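Local coordinates for cellulase (Bacillus sp. BG-CS10, PDB 5E09), which probably hydrolyses internal beta-1,4-glucosidic bonds of cellulose as a glycoside hydrolase family 5 endoglucanase that carries carbohydrate-binding modules, at residues A[189-194]-A[220-225]; A[148-153]-A[195-200]; A[266-271]-A[306-311]; A[202-207]-A[257-262]. All coordinates share one frame; numbering follows the deposited sequence.

Contact 1: residues A[189-194]-A[220-225]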
loop_
_atom_site.group_PDB
_atom_site.type_symbol
_atom_site.label_atom_id
_atom_site.label_comp_id
_atom_site.label_asym_id
_atom_site.label_seq_id
_atom_site.Cartn_x
_atom_site.Cartn_y
_atom_site.Cartn_z
ATOM N N PRO A 189 -19.757 8.240 16.536
ATOM C CA PRO A 189 -19.660 7.178 15.532
ATOM C C PRO A 189 -18.648 6.107 15.934
ATOM O O PRO A 189 -17.569 6.412 16.440
ATOM C CB PRO A 189 -19.217 7.932 14.279
ATOM C CG PRO A 189 -19.814 9.292 14.468
ATOM C CD PRO A 189 -19.640 9.577 15.931
ATOM N N LEU A 190 -19.028 4.854 15.734
ATOM C CA LEU A 190 -18.209 3.721 16.131
ATOM C C LEU A 190 -17.844 2.928 14.899
ATOM O O LEU A 190 -18.670 2.744 14.015
ATOM C CB LEU A 190 -18.948 2.842 17.134
ATOM C CG LEU A 190 -19.263 3.499 18.474
ATOM C CD1 LEU A 190 -20.010 2.522 19.377
ATOM C CD2 LEU A 190 -17.986 3.992 19.138
ATOM N N VAL A 191 -16.604 2.466 14.837
ATOM C CA VAL A 191 -16.118 1.791 13.648
ATOM C C VAL A 191 -15.794 0.336 13.988
ATOM O O VAL A 191 -15.003 0.064 14.888
ATOM C CB VAL A 191 -14.874 2.511 13.071
ATOM C CG1 VAL A 191 -14.363 1.796 11.837
ATOM C CG2 VAL A 191 -15.193 3.964 12.747
ATOM N N LEU A 192 -16.425 -0.596 13.284
ATOM C CA LEU A 192 -16.267 -2.015 13.583
ATOM C C LEU A 192 -15.645 -2.766 12.421
ATOM O O LEU A 192 -16.036 -2.575 11.263
ATOM C CB LEU A 192 -17.612 -2.644 13.934
ATOM C CG LEU A 192 -18.389 -1.974 15.061
ATOM C CD1 LEU A 192 -19.781 -2.592 15.182
ATOM C CD2 LEU A 192 -17.609 -2.092 16.363
ATOM N N PRO A 193 -14.670 -3.628 12.726
ATOM C CA PRO A 193 -13.961 -4.413 11.714
ATOM C C PRO A 193 -14.577 -5.783 11.436
ATOM O O PRO A 193 -15.168 -6.396 12.329
ATOM C CB PRO A 193 -12.575 -4.576 12.332
ATOM C CG PRO A 193 -12.857 -4.634 13.812
ATOM C CD PRO A 193 -14.056 -3.760 14.059
ATOM N N THR A 194 -14.441 -6.247 10.198
ATOM C CA THR A 194 -14.607 -7.656 9.901
ATOM C C THR A 194 -13.424 -8.385 10.523
ATOM O O THR A 194 -12.436 -7.755 10.907
ATOM C CB THR A 194 -14.652 -7.944 8.385
ATOM O OG1 THR A 194 -13.486 -7.392 7.760
ATOM C CG2 THR A 194 -15.896 -7.336 7.747
ATOM N N ILE A 220 -20.169 2.270 11.658
ATOM C CA ILE A 220 -19.435 2.258 10.402
ATOM C C ILE A 220 -18.669 0.952 10.253
ATOM O O ILE A 220 -17.988 0.526 11.178
ATOM C CB ILE A 220 -18.439 3.431 10.318
ATOM C CG1 ILE A 220 -19.149 4.767 10.565
ATOM C CG2 ILE A 220 -17.720 3.428 8.978
ATOM C CD1 ILE A 220 -18.218 5.867 11.026
ATOM N N ALA A 221 -18.789 0.311 9.098
ATOM C CA ALA A 221 -18.027 -0.898 8.814
ATOM C C ALA A 221 -16.644 -0.519 8.303
ATOM O O ALA A 221 -16.506 0.458 7.575
ATOM C CB ALA A 221 -18.759 -1.763 7.795
ATOM N N THR A 222 -15.617 -1.271 8.681
ATOM C CA THR A 222 -14.309 -1.006 8.109
ATOM C C THR A 222 -13.609 -2.251 7.586
ATOM O O THR A 222 -13.667 -3.326 8.191
ATOM C CB THR A 222 -13.369 -0.313 9.108
ATOM O OG1 THR A 222 -12.119 -0.049 8.461
ATOM C CG2 THR A 222 -13.124 -1.173 10.345
ATOM N N VAL A 223 -12.948 -2.093 6.445
ATOM C CA VAL A 223 -12.135 -3.178 5.908
ATOM C C VAL A 223 -10.805 -2.618 5.422
ATOM O O VAL A 223 -10.633 -1.398 5.327
ATOM C CB VAL A 223 -12.844 -3.932 4.759
ATOM C CG1 VAL A 223 -13.996 -4.764 5.303
ATOM C CG2 VAL A 223 -13.337 -2.969 3.689
ATOM N N HIS A 224 -9.869 -3.516 5.138
ATOM C CA HIS A 224 -8.548 -3.146 4.648
ATOM C C HIS A 224 -8.305 -3.811 3.303
ATOM O O HIS A 224 -8.878 -4.858 3.018
ATOM C CB HIS A 224 -7.455 -3.555 5.639
ATOM C CG HIS A 224 -7.470 -2.772 6.913
ATOM N ND1 HIS A 224 -6.613 -3.042 7.964
ATOM C CD2 HIS A 224 -8.233 -1.729 7.313
ATOM C CE1 HIS A 224 -6.852 -2.202 8.949
ATOM N NE2 HIS A 224 -7.831 -1.393 8.585
ATOM N N TYR A 225 -7.451 -3.212 2.481
ATOM C CA TYR A 225 -7.163 -3.772 1.166
ATOM C C TYR A 225 -5.765 -3.398 0.682
ATOM O O TYR A 225 -5.392 -2.233 0.685
ATOM C CB TYR A 225 -8.204 -3.307 0.149
ATOM C CG TYR A 225 -8.087 -4.021 -1.171
ATOM C CD1 TYR A 225 -8.554 -5.322 -1.314
ATOM C CD2 TYR A 225 -7.499 -3.407 -2.270
ATOM C CE1 TYR A 225 -8.448 -5.989 -2.510
ATOM C CE2 TYR A 225 -7.387 -4.069 -3.477
ATOM C CZ TYR A 225 -7.867 -5.359 -3.591
ATOM O OH TYR A 225 -7.765 -6.027 -4.787
#
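Val-191 lays its CG1 methyl across Thr-222, reaching CG2 at 3.5 Å, the two side chains meeting at about a right angle. CG1 lies opposite the backbone N (chi1 180°), which leaves CG2 to face Ile-220, whose CD1 is 4.0 Å from Val-191 CG2. That same CD1 also touches Pro-189 CB at 4.0 Å. The threonine keeps its methyl for this apolar side and sends OG1 to Val-268 O in the next strand. Cutting Val-191 back to an alanine is likely to leave Thr-222 CG2 and Ile-220 CD1 without their shared neighbour and to open a gap between them. Three backbone bonds zip the strands in parallel: Ile-220 N to Leu-190 O at 2.8 Å, Leu-192 N to Ile-220 O at 2.9 Å and Thr-222 N to Leu-192 O at 2.9 Å. The strand directions diverge by 43°, and beyond Pro-193 the contact passes to Thr-194 OG1, 3.6 Å from Val-223 CG1 and bonded to Ala-198 O. Leu-192 and Ala-221 point outward to Leu-207 of helix 201-214, whereas Val-191, Ile-220 and Thr-222 face inward. This is the beta-alpha-beta unit of strands five and six in a (beta/alpha)8 barrel.

Contact 2: residues A[148-153]-A[195-200]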
loop_
_atom_site.group_PDB
_atom_site.type_symbol
_atom_site.label_atom_id
_atom_site.label_comp_id
_atom_site.label_asym_id
_atom_site.label_seq_id
_atom_site.Cartn_x
_atom_site.Cartn_y
_atom_site.Cartn_z
ATOM N N ASN A 148 -7.803 -3.148 15.644
ATOM C CA ASN A 148 -7.264 -3.285 14.299
ATOM C C ASN A 148 -7.055 -4.737 13.924
ATOM O O ASN A 148 -6.483 -5.492 14.702
ATOM C CB ASN A 148 -5.943 -2.536 14.166
ATOM C CG ASN A 148 -5.365 -2.640 12.772
ATOM O OD1 ASN A 148 -5.884 -2.038 11.834
ATOM N ND2 ASN A 148 -4.295 -3.419 12.622
ATOM N N GLU A 149 -7.516 -5.108 12.731
ATOM C CA GLU A 149 -7.276 -6.432 12.139
ATOM C C GLU A 149 -7.361 -7.594 13.131
ATOM O O GLU A 149 -6.364 -8.266 13.382
ATOM C CB GLU A 149 -5.906 -6.448 11.442
ATOM C CG GLU A 149 -5.803 -5.427 10.308
ATOM C CD GLU A 149 -4.586 -5.621 9.406
ATOM O OE1 GLU A 149 -3.727 -6.470 9.731
ATOM O OE2 GLU A 149 -4.500 -4.927 8.365
ATOM N N PRO A 150 -8.556 -7.833 13.693
ATOM C CA PRO A 150 -8.733 -8.882 14.704
ATOM C C PRO A 150 -8.383 -10.269 14.178
ATOM O O PRO A 150 -8.870 -10.674 13.125
ATOM C CB PRO A 150 -10.226 -8.803 15.043
ATOM C CG PRO A 150 -10.679 -7.479 14.543
ATOM C CD PRO A 150 -9.832 -7.185 13.350
ATOM N N ARG A 151 -7.539 -10.983 14.913
ATOM C CA ARG A 151 -7.190 -12.356 14.574
ATOM C C ARG A 151 -7.075 -13.138 15.879
ATOM O O ARG A 151 -6.787 -12.560 16.922
ATOM C CB ARG A 151 -5.883 -12.399 13.773
ATOM C CG ARG A 151 -5.626 -13.695 13.017
ATOM C CD ARG A 151 -4.231 -13.699 12.391
ATOM N NE ARG A 151 -3.647 -12.364 12.388
ATOM C CZ ARG A 151 -2.519 -12.043 13.012
ATOM N NH1 ARG A 151 -1.831 -12.967 13.670
ATOM N NH2 ARG A 151 -2.074 -10.796 12.958
ATOM N N PHE A 152 -7.319 -14.441 15.842
ATOM C CA PHE A 152 -7.240 -15.229 17.067
ATOM C C PHE A 152 -6.483 -16.520 16.850
ATOM O O PHE A 152 -6.267 -16.936 15.713
ATOM C CB PHE A 152 -8.638 -15.515 17.614
ATOM C CG PHE A 152 -9.438 -14.277 17.870
ATOM C CD1 PHE A 152 -9.298 -13.579 19.058
ATOM C CD2 PHE A 152 -10.307 -13.789 16.909
ATOM C CE1 PHE A 152 -10.023 -12.427 19.290
ATOM C CE2 PHE A 152 -11.034 -12.639 17.136
ATOM C CZ PHE A 152 -10.895 -11.958 18.329
ATOM N N THR A 153 -6.086 -17.136 17.961
ATOM C CA THR A 153 -5.253 -18.332 17.958
ATOM C C THR A 153 -5.828 -19.420 17.078
ATOM O O THR A 153 -6.981 -19.828 17.224
ATOM C CB THR A 153 -5.062 -18.907 19.372
ATOM O OG1 THR A 153 -4.769 -17.846 20.288
ATOM C CG2 THR A 153 -3.913 -19.909 19.375
ATOM N N LEU A 195 -13.528 -9.705 10.631
ATOM C CA LEU A 195 -12.415 -10.532 11.078
ATOM C C LEU A 195 -11.212 -10.337 10.160
ATOM O O LEU A 195 -11.332 -10.484 8.940
ATOM C CB LEU A 195 -12.832 -12.006 11.113
ATOM C CG LEU A 195 -11.874 -12.971 11.814
ATOM C CD1 LEU A 195 -11.714 -12.601 13.284
ATOM C CD2 LEU A 195 -12.370 -14.396 11.669
ATOM N N GLU A 196 -10.068 -9.986 10.752
ATOM C CA GLU A 196 -8.823 -9.712 10.020
ATOM C C GLU A 196 -8.954 -8.527 9.060
ATOM O O GLU A 196 -8.142 -8.373 8.143
ATOM C CB GLU A 196 -8.370 -10.953 9.242
ATOM C CG GLU A 196 -7.782 -12.053 10.095
ATOM C CD GLU A 196 -7.580 -13.347 9.322
ATOM O OE1 GLU A 196 -8.001 -13.410 8.147
ATOM O OE2 GLU A 196 -7.006 -14.301 9.892
ATOM N N THR A 197 -9.972 -7.696 9.289
ATOM C CA THR A 197 -10.409 -6.663 8.343
ATOM C C THR A 197 -10.408 -7.154 6.899
ATOM O O THR A 197 -10.067 -6.405 5.991
ATOM C CB THR A 197 -9.540 -5.381 8.425
ATOM O OG1 THR A 197 -8.179 -5.688 8.092
ATOM C CG2 THR A 197 -9.605 -4.767 9.820
ATOM N N ALA A 198 -10.788 -8.414 6.694
ATOM C CA ALA A 198 -10.805 -9.008 5.360
ATOM C C ALA A 198 -12.190 -8.894 4.723
ATOM O O ALA A 198 -13.137 -8.445 5.362
ATOM C CB ALA A 198 -10.366 -10.460 5.424
ATOM N N THR A 199 -12.317 -9.318 3.471
ATOM C CA THR A 199 -13.514 -9.000 2.700
ATOM C C THR A 199 -14.281 -10.205 2.162
ATOM O O THR A 199 -15.101 -10.058 1.258
ATOM C CB THR A 199 -13.160 -8.083 1.509
ATOM O OG1 THR A 199 -12.294 -8.779 0.600
ATOM C CG2 THR A 199 -12.466 -6.820 2.001
ATOM N N SER A 200 -14.029 -11.387 2.716
ATOM C CA SER A 200 -14.806 -12.570 2.357
ATOM C C SER A 200 -16.283 -12.352 2.668
ATOM O O SER A 200 -16.627 -11.706 3.662
ATOM C CB SER A 200 -14.291 -13.802 3.101
ATOM O OG SER A 200 -12.918 -14.012 2.829
#
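With CG of Glu-149 turned opposite its carbonyl carbon (chi1 -61°) and OG1 of Thr-197 tucked between its own N and carbonyl carbon (chi1 62°), the glutamate chain passes beside the threonine hydroxyl, Glu-149 CG to Thr-197 OG1 being 3.3 Å. The two loops follow strands four and five of the (beta/alpha)8 barrel, and Asn-148, Glu-149 and Pro-150 form the Asn-Glu-Pro signature that in family 5 enzymes carries the acid/base glutamate, consistent with such a place for Glu-149. Thr-197 OG1 donates to Glu-196 O at 2.7 Å, while its CG2 packs against the backbone of Glu-149, 3.6 Å from Glu-149 N. Carboxylate oxygen OE2 of Glu-149 is bonded to ND1 of His-224, so strand 219-225 holds the end that the threonine flanks. A glycine in place of Thr-197 would take away both the hydroxyl held by Glu-196 O and the methyl, and is likely to leave a gap beside Glu-149 CG and N, with His-224 still holding the carboxylate. Residues 195-198 make a tight turn closed by Ala-198 N to Leu-195 O. At its start Glu-196 N donates to Pro-150 O at 2.7 Å, in the carbonyl plane but bent at the hydrogen to 132°. Leu-195 CD1 lies 3.4 Å from that same Pro-150 O and meets the edge of the Phe-152 ring at CE2, 3.9 Å away. Arg-151 offers Glu-196 its aliphatic stem rather than its charge: Glu-196 OE2 rests 3.5 Å from Arg-151 CG, with Arg-151 NE farther off at 4.6 Å.

Contact 3: residues A[266-271]-A[306-311]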
loop_
_atom_site.group_PDB
_atom_site.type_symbol
_atom_site.label_atom_id
_atom_site.label_comp_id
_atom_site.label_asym_id
_atom_site.label_seq_id
_atom_site.Cartn_x
_atom_site.Cartn_y
_atom_site.Cartn_z
ATOM N N PRO A 266 -22.377 2.649 5.995
ATOM C CA PRO A 266 -21.239 3.254 5.301
ATOM C C PRO A 266 -19.945 2.492 5.578
ATOM O O PRO A 266 -19.771 1.945 6.669
ATOM C CB PRO A 266 -21.188 4.660 5.888
ATOM C CG PRO A 266 -21.698 4.484 7.278
ATOM C CD PRO A 266 -22.752 3.406 7.203
ATOM N N VAL A 267 -19.051 2.464 4.595
ATOM C CA VAL A 267 -17.815 1.710 4.703
ATOM C C VAL A 267 -16.587 2.622 4.686
ATOM O O VAL A 267 -16.505 3.566 3.897
ATOM C CB VAL A 267 -17.699 0.677 3.562
ATOM C CG1 VAL A 267 -16.383 -0.098 3.656
ATOM C CG2 VAL A 267 -18.889 -0.270 3.586
ATOM N N VAL A 268 -15.652 2.343 5.590
ATOM C CA VAL A 268 -14.331 2.945 5.558
ATOM C C VAL A 268 -13.265 1.891 5.235
ATOM O O VAL A 268 -13.081 0.902 5.967
ATOM C CB VAL A 268 -13.974 3.635 6.889
ATOM C CG1 VAL A 268 -12.521 4.093 6.870
ATOM C CG2 VAL A 268 -14.904 4.821 7.149
ATOM N N LEU A 269 -12.593 2.098 4.110
ATOM C CA LEU A 269 -11.383 1.365 3.789
ATOM C C LEU A 269 -10.268 1.931 4.666
ATOM O O LEU A 269 -9.527 2.813 4.249
ATOM C CB LEU A 269 -11.048 1.493 2.299
ATOM C CG LEU A 269 -9.870 0.664 1.788
ATOM C CD1 LEU A 269 -10.084 -0.805 2.109
ATOM C CD2 LEU A 269 -9.703 0.857 0.295
ATOM N N GLY A 270 -10.171 1.433 5.893
ATOM C CA GLY A 270 -9.318 2.045 6.900
ATOM C C GLY A 270 -7.833 2.030 6.597
ATOM O O GLY A 270 -7.076 2.851 7.122
ATOM N N GLU A 271 -7.412 1.080 5.768
ATOM C CA GLU A 271 -6.048 1.033 5.266
ATOM C C GLU A 271 -6.048 0.553 3.832
ATOM O O GLU A 271 -6.752 -0.403 3.490
ATOM C CB GLU A 271 -5.163 0.102 6.102
ATOM C CG GLU A 271 -5.002 0.486 7.553
ATOM C CD GLU A 271 -4.055 -0.437 8.286
ATOM O OE1 GLU A 271 -3.351 -1.213 7.604
ATOM O OE2 GLU A 271 -4.020 -0.393 9.537
ATOM N N THR A 306 -15.237 5.496 1.519
ATOM C CA THR A 306 -14.256 6.434 2.039
ATOM C C THR A 306 -12.965 5.667 2.311
ATOM O O THR A 306 -12.992 4.627 2.962
ATOM C CB THR A 306 -14.757 7.127 3.314
ATOM O OG1 THR A 306 -15.719 8.131 2.960
ATOM C CG2 THR A 306 -13.614 7.782 4.064
ATOM N N HIS A 307 -11.841 6.160 1.798
ATOM C CA HIS A 307 -10.580 5.431 1.909
ATOM C C HIS A 307 -9.513 6.211 2.669
ATOM O O HIS A 307 -9.526 7.445 2.697
ATOM C CB HIS A 307 -10.064 5.066 0.517
ATOM C CG HIS A 307 -9.928 6.243 -0.398
ATOM N ND1 HIS A 307 -8.937 7.191 -0.246
ATOM C CD2 HIS A 307 -10.667 6.634 -1.461
ATOM C CE1 HIS A 307 -9.072 8.112 -1.185
ATOM N NE2 HIS A 307 -10.115 7.800 -1.934
HETATM N N MSE A 308 -8.584 5.479 3.278
HETATM C CA MSE A 308 -7.533 6.062 4.113
HETATM C C MSE A 308 -6.172 5.403 3.859
HETATM O O MSE A 308 -5.961 4.239 4.207
HETATM C CB MSE A 308 -7.901 5.935 5.594
HETATM C CG MSE A 308 -9.319 6.377 5.916
HETATM SE SE MSE A 308 -9.658 6.425 7.814
HETATM C CE MSE A 308 -8.871 8.163 8.220
ATOM N N LEU A 309 -5.254 6.159 3.266
ATOM C CA LEU A 309 -3.964 5.636 2.826
ATOM C C LEU A 309 -3.063 5.246 3.992
ATOM O O LEU A 309 -2.917 6.001 4.953
ATOM C CB LEU A 309 -3.259 6.679 1.951
ATOM C CG LEU A 309 -1.810 6.432 1.525
ATOM C CD1 LEU A 309 -1.742 5.370 0.439
ATOM C CD2 LEU A 309 -1.159 7.735 1.071
ATOM N N TRP A 310 -2.457 4.067 3.904
ATOM C CA TRP A 310 -1.501 3.646 4.921
ATOM C C TRP A 310 -0.145 4.290 4.652
ATOM O O TRP A 310 0.450 4.076 3.596
ATOM C CB TRP A 310 -1.359 2.120 4.960
ATOM C CG TRP A 310 -0.307 1.671 5.933
ATOM C CD1 TRP A 310 0.929 1.160 5.635
ATOM C CD2 TRP A 310 -0.380 1.723 7.356
ATOM N NE1 TRP A 310 1.618 0.880 6.786
ATOM C CE2 TRP A 310 0.830 1.222 7.869
ATOM C CE3 TRP A 310 -1.368 2.135 8.263
ATOM C CZ2 TRP A 310 1.098 1.118 9.231
ATOM C CZ3 TRP A 310 -1.107 2.038 9.622
ATOM C CH2 TRP A 310 0.117 1.534 10.092
ATOM N N ASP A 311 0.333 5.081 5.606
ATOM C CA ASP A 311 1.604 5.786 5.460
ATOM C C ASP A 311 2.472 5.568 6.691
ATOM O O ASP A 311 2.276 6.224 7.707
ATOM C CB ASP A 311 1.358 7.280 5.239
ATOM C CG ASP A 311 2.606 8.030 4.757
ATOM O OD1 ASP A 311 3.745 7.545 4.966
ATOM O OD2 ASP A 311 2.431 9.124 4.167
#
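Glu-271 runs beside Trp-310, both side chains pointing the same way. Its carboxyl carbon CD is 3.7 Å from Trp-310 CE3, and OE1 lies 3.8 Å above the indole plane, out toward the rim of the ring. The carboxylate and ring planes are 23° apart, so the carboxylate leans at a shallow tilt beside the CE3-CZ3 side of the indole. Trp-310 reaches it because CG stands trans to the backbone N (chi1 176°). Nearer the N-terminal ends of the two strands, Val-268 CG1 touches SE of Met-308, a selenomethionine, at 3.8 Å. Behind these side chains the strands run in parallel, 7° apart. Leu-269 N donates to Thr-306 O at 2.8 Å and Met-308 N to Leu-269 O at 3.0 Å. After an inverse gamma turn centred on Leu-269 this ladder gives way: Gly-270 O and Met-308 O face each other as two acceptors at 3.4 Å, and Gly-270 O is instead taken by Asn-22 ND2. Farther out, Tyr-226 OH is bonded to Glu-271 OE1 and Arg-59 NH1 makes a salt bridge to OE2, so both carboxylate oxygens are held while the indole flanks the group. A glutamate at the C-terminal end of strand seven, paired here with strand eight of the (beta/alpha)8 barrel, is where family 5 cellulases carry the nucleophile, consistent with Glu-271 lining the active-site cleft.

Contact 4: residues A[202-207]-A[257-262]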
loop_
_atom_site.group_PDB
_atom_site.type_symbol
_atom_site.label_atom_id
_atom_site.label_comp_id
_atom_site.label_asym_id
_atom_site.label_seq_id
_atom_site.Cartn_x
_atom_site.Cartn_y
_atom_site.Cartn_z
ATOM N N ASP A 202 -18.489 -14.186 3.931
ATOM C CA ASP A 202 -18.925 -14.668 5.237
ATOM C C ASP A 202 -18.549 -13.699 6.358
ATOM O O ASP A 202 -19.354 -13.428 7.260
ATOM C CB ASP A 202 -18.346 -16.050 5.532
ATOM C CG ASP A 202 -18.829 -16.605 6.861
ATOM O OD1 ASP A 202 -20.055 -16.824 7.008
ATOM O OD2 ASP A 202 -17.987 -16.820 7.759
ATOM N N LEU A 203 -17.328 -13.178 6.300
ATOM C CA LEU A 203 -16.885 -12.180 7.262
ATOM C C LEU A 203 -17.747 -10.918 7.169
ATOM O O LEU A 203 -18.189 -10.364 8.187
ATOM C CB LEU A 203 -15.411 -11.851 7.029
ATOM C CG LEU A 203 -14.493 -13.077 6.960
ATOM C CD1 LEU A 203 -13.055 -12.668 6.712
ATOM C CD2 LEU A 203 -14.591 -13.910 8.229
ATOM N N LEU A 204 -18.003 -10.480 5.941
ATOM C CA LEU A 204 -18.874 -9.331 5.713
ATOM C C LEU A 204 -20.239 -9.561 6.353
ATOM O O LEU A 204 -20.752 -8.699 7.073
ATOM C CB LEU A 204 -19.030 -9.051 4.216
ATOM C CG LEU A 204 -17.757 -8.659 3.463
ATOM C CD1 LEU A 204 -18.051 -8.468 1.981
ATOM C CD2 LEU A 204 -17.127 -7.405 4.064
ATOM N N ASN A 205 -20.805 -10.737 6.103
ATOM C CA ASN A 205 -22.110 -11.095 6.645
ATOM C C ASN A 205 -22.140 -11.069 8.162
ATOM O O ASN A 205 -23.102 -10.595 8.752
ATOM C CB ASN A 205 -22.534 -12.478 6.156
ATOM C CG ASN A 205 -22.946 -12.475 4.702
ATOM O OD1 ASN A 205 -23.398 -11.456 4.180
ATOM N ND2 ASN A 205 -22.782 -13.613 4.034
ATOM N N ARG A 206 -21.089 -11.577 8.792
ATOM C CA ARG A 206 -21.063 -11.644 10.249
ATOM C C ARG A 206 -20.916 -10.268 10.887
ATOM O O ARG A 206 -21.532 -9.987 11.927
ATOM C CB ARG A 206 -19.947 -12.575 10.704
ATOM C CG ARG A 206 -20.158 -13.976 10.178
ATOM C CD ARG A 206 -19.236 -14.965 10.812
ATOM N NE ARG A 206 -19.936 -15.820 11.764
ATOM C CZ ARG A 206 -20.262 -17.084 11.525
ATOM N NH1 ARG A 206 -19.944 -17.645 10.365
ATOM N NH2 ARG A 206 -20.897 -17.792 12.451
ATOM N N LEU A 207 -20.110 -9.404 10.270
ATOM C CA LEU A 207 -20.063 -8.019 10.731
ATOM C C LEU A 207 -21.450 -7.387 10.590
ATOM O O LEU A 207 -21.928 -6.685 11.488
ATOM C CB LEU A 207 -19.022 -7.218 9.952
ATOM C CG LEU A 207 -19.053 -5.716 10.232
ATOM C CD1 LEU A 207 -18.827 -5.445 11.697
ATOM C CD2 LEU A 207 -18.019 -5.001 9.391
ATOM N N HIS A 257 -19.867 -3.362 -1.300
ATOM C CA HIS A 257 -20.952 -2.436 -1.595
ATOM C C HIS A 257 -22.326 -3.082 -1.390
ATOM O O HIS A 257 -23.211 -2.491 -0.766
ATOM C CB HIS A 257 -20.825 -1.915 -3.024
ATOM C CG HIS A 257 -21.938 -1.002 -3.433
ATOM N ND1 HIS A 257 -21.925 0.351 -3.172
ATOM C CD2 HIS A 257 -23.100 -1.250 -4.082
ATOM C CE1 HIS A 257 -23.029 0.899 -3.647
ATOM N NE2 HIS A 257 -23.759 -0.053 -4.202
ATOM N N ASN A 258 -22.497 -4.293 -1.910
ATOM C CA ASN A 258 -23.769 -5.001 -1.779
ATOM C C ASN A 258 -24.135 -5.275 -0.328
ATOM O O ASN A 258 -25.293 -5.119 0.070
ATOM C CB ASN A 258 -23.738 -6.323 -2.546
ATOM C CG ASN A 258 -23.476 -6.129 -4.021
ATOM O OD1 ASN A 258 -23.775 -5.072 -4.587
ATOM N ND2 ASN A 258 -22.912 -7.151 -4.660
ATOM N N THR A 259 -23.149 -5.678 0.468
ATOM C CA THR A 259 -23.442 -6.047 1.846
ATOM C C THR A 259 -23.734 -4.843 2.741
ATOM O O THR A 259 -24.669 -4.879 3.534
ATOM C CB THR A 259 -22.293 -6.862 2.457
ATOM O OG1 THR A 259 -22.077 -8.033 1.662
ATOM C CG2 THR A 259 -22.632 -7.279 3.884
ATOM N N PHE A 260 -22.953 -3.775 2.612
ATOM C CA PHE A 260 -23.078 -2.650 3.537
ATOM C C PHE A 260 -23.625 -1.363 2.912
ATOM O O PHE A 260 -24.688 -0.877 3.309
ATOM C CB PHE A 260 -21.729 -2.352 4.180
ATOM C CG PHE A 260 -21.213 -3.454 5.053
ATOM C CD1 PHE A 260 -21.810 -3.725 6.274
ATOM C CD2 PHE A 260 -20.121 -4.208 4.665
ATOM C CE1 PHE A 260 -21.334 -4.737 7.085
ATOM C CE2 PHE A 260 -19.636 -5.223 5.477
ATOM C CZ PHE A 260 -20.246 -5.485 6.684
ATOM N N THR A 261 -22.885 -0.802 1.959
ATOM C CA THR A 261 -23.240 0.488 1.367
ATOM C C THR A 261 -24.639 0.485 0.733
ATOM O O THR A 261 -25.373 1.464 0.840
ATOM C CB THR A 261 -22.197 0.913 0.308
ATOM O OG1 THR A 261 -20.930 1.125 0.946
ATOM C CG2 THR A 261 -22.617 2.197 -0.389
ATOM N N ALA A 262 -25.001 -0.617 0.084
ATOM C CA ALA A 262 -26.317 -0.752 -0.538
ATOM C C ALA A 262 -27.429 -0.635 0.504
ATOM O O ALA A 262 -28.482 -0.050 0.243
ATOM C CB ALA A 262 -26.421 -2.070 -1.279
#
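Helix segments 202-207 and 257-261 run nearly parallel, their axes 10.0 Å apart and 15° from alignment, with Leu-204 facing Thr-259 and Phe-260 across the gap. Phe-260 does most of the bridging. Its CG is turned opposite the carbonyl carbon (chi1 -65°), which carries the ring toward helix 201-214. There Leu-204 CD2 comes in the plane of the ring to its edge, 3.6 Å from Phe-260 CE2. One helical turn on, Leu-207 CD2 meets the far end of the ring, 3.5 Å from Phe-260 CZ, the two side chains standing about perpendicular. Between these two leucines the backbone itself is reached, Leu-204 O being 3.3 Å from Phe-260 CZ. The methyl of Thr-259 from the same helix lies 3.9 Å over the centre of one ring face, and its CG2 also touches Leu-204 CB at 4.0 Å, so the threonine fills the space next to the phenyl group. Here the chain makes a wider pi-type turn at 257-261, Ala-262 N reaching His-257 O at 2.7 Å. Thr-259 OG1 turns to Arg-255 O and to NE2 of Gln-201, which also bonds Asn-205 OD1. Phe-260 also touches Ala-221 and Val-267, placing this seam over strands 219-225 and 267-272. With no hydrogen bond between the two segments, their contact depends on apolar fit, and a polar link alongside it comes from Gln-201, at the start of helix 201-214.

All four contacts lie in the one (beta/alpha)8 barrel of the catalytic module. Contacts 1 and 3 share its sheet, with centres about 9 Å apart, because strand 219-225 of contact 1 neighbours strand 267-272 of contact 3. Contact 4 packs helices 201-214 and 243-261 outside these strands, its centre about 11 Å from that of contact 1. Contact 2, its centre also about 11 Å from that of contact 1, joins loops beyond the strands and interleaves with it along the chain, whereas contact 3 opens after all the others have closed. At the C-terminal ends of the strands, contacts 2 and 3 bring Glu-149 and Glu-271 together, OE2 to OE1 at 4.0 Å, consistent with the glutamate pair of a family 5 active site.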